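PDB 3LFG: phosphotransferase system, HPr-related proteins, which probably serves as the general, non-sugar-specific phosphocarrier of the phosphoenolpyruvate-dependent sugar phosphotransferase system, which phosphorylates sugars as they cross the membrane. Local coordinates for residues E3-I8 with V60-A65. Numbering follows the deposited sequence.
Sequences EVTIEI and VVKLSA
Val4 and Leu63 form an antiparallel hydrogen-bonded pair, with Val4 N to Leu63 O at 2.9 Å and Leu63 N to Val4 O at 2.8 Å; Ile6 and Val61 repeat the pattern two residues along. On the face bearing these four residues, Val4 CG1 lies anti to its carbonyl carbon (chi1 -61°), which puts CG2 between the backbone N and that carbon, where it meets Leu63 CB at 3.9 Å. The Leu63 methyl CD1 reaches on to Ile6 CG2 (4.1 Å), bridging Val4 and Ile6, and at the far end Ile8 CD1 bends back onto Val61 CG2 (4.0 Å). Strand 2-7 is an edge of the four-stranded antiparallel sheet of the HPr open-faced beta-sandwich, and helix 70-82 packs on this face at that strand, with Ile74 and Val78 on Val4 and Ile81 on Ile6. The other face carries Glu3, Thr5 and Lys62. Fully extended from a CG anti to its N (chi1 175°), Lys62 runs beside Val4 O toward Glu3 OE1, an atom whose place is less sure, so the long salt bridge to it from Lys62 NZ is tentative. A methionine in place of Lys62 would probably leave the Glu3 carboxylate without this distant positive charge.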
ATOM      1  N   GLU A   3       5.515  -9.414  -5.288  1.00 17.85           N
ATOM      2  CA  GLU A   3       5.482  -9.023  -3.886  1.00 17.50           C
ATOM      3  C   GLU A   3       6.725  -8.232  -3.531  1.00 20.47           C
ATOM      4  O   GLU A   3       7.794  -8.465  -4.082  1.00 21.12           O
ATOM      5  CB  GLU A   3       5.356 -10.254  -2.974  1.00 24.73           C
ATOM      6  CG  GLU A   3       6.605 -11.133  -2.942  1.00 37.78           C
ATOM      7  CD  GLU A   3       6.328 -12.549  -2.456  1.00 40.91           C
ATOM      8  OE1 GLU A   3       5.190 -12.821  -2.019  1.00 43.75           O
ATOM      9  OE2 GLU A   3       7.255 -13.389  -2.514  1.00 40.75           O
ATOM     10  N   VAL A   4       6.574  -7.293  -2.599  1.00 17.25           N
ATOM     11  CA  VAL A   4       7.692  -6.505  -2.114  1.00 16.33           C
ATOM     12  C   VAL A   4       7.437  -6.169  -0.656  1.00 19.18           C
ATOM     13  O   VAL A   4       6.291  -6.068  -0.234  1.00 18.42           O
ATOM     14  CB  VAL A   4       7.858  -5.176  -2.885  1.00 16.18           C
ATOM     15  CG1 VAL A   4       8.120  -5.431  -4.370  1.00 25.99           C
ATOM     16  CG2 VAL A   4       6.657  -4.254  -2.670  1.00 17.26           C
ATOM     17  N   THR A   5       8.513  -5.997   0.105  1.00 17.32           N
ATOM     18  CA  THR A   5       8.420  -5.579   1.499  1.00 14.22           C
ATOM     19  C   THR A   5       8.987  -4.178   1.570  1.00 15.08           C
ATOM     20  O   THR A   5      10.027  -3.889   0.964  1.00 20.32           O
ATOM     21  CB  THR A   5       9.233  -6.517   2.405  1.00 22.60           C
ATOM     22  OG1 THR A   5       8.669  -7.835   2.348  1.00 27.15           O
ATOM     23  CG2 THR A   5       9.209  -6.034   3.832  1.00 24.61           C
ATOM     24  N   ILE A   6       8.304  -3.292   2.288  1.00 13.56           N
ATOM     25  CA  ILE A   6       8.685  -1.888   2.255  1.00 13.59           C
ATOM     26  C   ILE A   6       8.254  -1.178   3.517  1.00 15.92           C
ATOM     27  O   ILE A   6       7.184  -1.460   4.065  1.00 14.35           O
ATOM     28  CB  ILE A   6       8.094  -1.179   1.000  1.00 15.35           C
ATOM     29  CG1 ILE A   6       8.650   0.241   0.868  1.00 15.65           C
ATOM     30  CG2 ILE A   6       6.565  -1.199   1.028  1.00 15.71           C
ATOM     31  CD1 ILE A   6       8.307   0.897  -0.453  1.00 17.68           C
ATOM     32  N   GLU A   7       9.118  -0.277   3.980  1.00 17.65           N
ATOM     33  CA  GLU A   7       8.833   0.553   5.145  1.00 13.90           C
ATOM     34  C   GLU A   7       7.999   1.759   4.733  1.00 15.94           C
ATOM     35  O   GLU A   7       8.286   2.414   3.723  1.00 15.75           O
ATOM     36  CB  GLU A   7      10.150   1.019   5.781  1.00 14.34           C
ATOM     37  CG  GLU A   7       9.949   1.800   7.059  1.00 18.85           C
ATOM     38  CD  GLU A   7      11.260   2.239   7.704  1.00 18.73           C
ATOM     39  OE1 GLU A   7      12.334   1.709   7.341  1.00 26.23           O
ATOM     40  OE2 GLU A   7      11.209   3.135   8.566  1.00 19.00           O
ATOM     41  N   ILE A   8       6.947   2.031   5.502  1.00 13.08           N
ATOM     42  CA  ILE A   8       6.143   3.233   5.310  1.00 13.24           C
ATOM     43  C   ILE A   8       6.760   4.346   6.140  1.00 16.89           C
ATOM     44  O   ILE A   8       6.783   4.267   7.363  1.00 14.24           O
ATOM     45  CB  ILE A   8       4.669   2.977   5.729  1.00 10.98           C
ATOM     46  CG1 ILE A   8       4.133   1.712   5.035  1.00 12.75           C
ATOM     47  CG2 ILE A   8       3.819   4.180   5.426  1.00 14.58           C
ATOM     48  CD1 ILE A   8       4.206   1.750   3.521  1.00 13.24           C
ATOM     49  N   VAL A  60       6.839  -1.797   8.666  1.00 16.86           N
ATOM     50  CA  VAL A  60       7.170  -2.499   7.439  1.00 20.58           C
ATOM     51  C   VAL A  60       5.978  -3.350   7.019  1.00 17.30           C
ATOM     52  O   VAL A  60       5.421  -4.091   7.829  1.00 20.41           O
ATOM     53  CB  VAL A  60       8.396  -3.402   7.656  1.00 18.01           C
ATOM     54  CG1 VAL A  60       8.647  -4.276   6.438  1.00 18.96           C
ATOM     55  CG2 VAL A  60       9.618  -2.552   7.967  1.00 22.16           C
ATOM     56  N   VAL A  61       5.562  -3.227   5.762  1.00 14.19           N
ATOM     57  CA  VAL A  61       4.468  -4.040   5.247  1.00 14.24           C
ATOM     58  C   VAL A  61       4.894  -4.825   4.027  1.00 14.39           C
ATOM     59  O   VAL A  61       5.875  -4.491   3.360  1.00 16.19           O
ATOM     60  CB  VAL A  61       3.223  -3.204   4.861  1.00 15.52           C
ATOM     61  CG1 VAL A  61       2.669  -2.462   6.067  1.00 19.44           C
ATOM     62  CG2 VAL A  61       3.546  -2.229   3.722  1.00 14.06           C
ATOM     63  N   LYS A  62       4.135  -5.875   3.737  1.00 14.35           N
ATOM     64  CA  LYS A  62       4.354  -6.649   2.532  1.00 17.23           C
ATOM     65  C   LYS A  62       3.218  -6.335   1.571  1.00 17.31           C
ATOM     66  O   LYS A  62       2.046  -6.523   1.906  1.00 17.71           O
ATOM     67  CB  LYS A  62       4.407  -8.149   2.862  1.00 21.16           C
ATOM     68  CG  LYS A  62       4.506  -9.072   1.640  1.00 23.22           C
ATOM     69  CD  LYS A  62       4.526 -10.532   2.068  1.00 26.63           C
ATOM     70  CE  LYS A  62       4.193 -11.457   0.905  1.00 33.51           C
ATOM     71  NZ  LYS A  62       3.755 -12.798   1.384  1.00 41.68           N
ATOM     72  N   LEU A  63       3.571  -5.838   0.389  1.00 14.90           N
ATOM     73  CA  LEU A  63       2.609  -5.592  -0.667  1.00 13.30           C
ATOM     74  C   LEU A  63       2.663  -6.749  -1.633  1.00 14.08           C
ATOM     75  O   LEU A  63       3.737  -7.256  -1.943  1.00 16.89           O
ATOM     76  CB  LEU A  63       2.960  -4.335  -1.447  1.00 15.33           C
ATOM     77  CG  LEU A  63       3.100  -3.033  -0.674  1.00 14.96           C
ATOM     78  CD1 LEU A  63       3.527  -1.932  -1.655  1.00 17.28           C
ATOM     79  CD2 LEU A  63       1.790  -2.719   0.016  1.00 16.58           C
ATOM     80  N   SER A  64       1.506  -7.162  -2.128  1.00 13.95           N
ATOM     81  CA  SER A  64       1.507  -8.200  -3.143  1.00 14.50           C
ATOM     82  C   SER A  64       0.379  -7.936  -4.126  1.00 15.42           C
ATOM     83  O   SER A  64      -0.652  -7.375  -3.758  1.00 18.09           O
ATOM     84  CB  SER A  64       1.372  -9.571  -2.490  1.00 16.77           C
ATOM     85  OG  SER A  64       0.149  -9.694  -1.802  1.00 24.43           O
ATOM     86  N   ALA A  65       0.593  -8.317  -5.380  1.00 14.76           N
ATOM     87  CA  ALA A  65      -0.400  -8.124  -6.426  1.00 14.61           C
ATOM     88  C   ALA A  65      -0.467  -9.340  -7.341  1.00 15.61           C
ATOM     89  O   ALA A  65       0.550  -9.957  -7.649  1.00 16.11           O
ATOM     90  CB  ALA A  65      -0.084  -6.875  -7.242  1.00 16.74           C
TER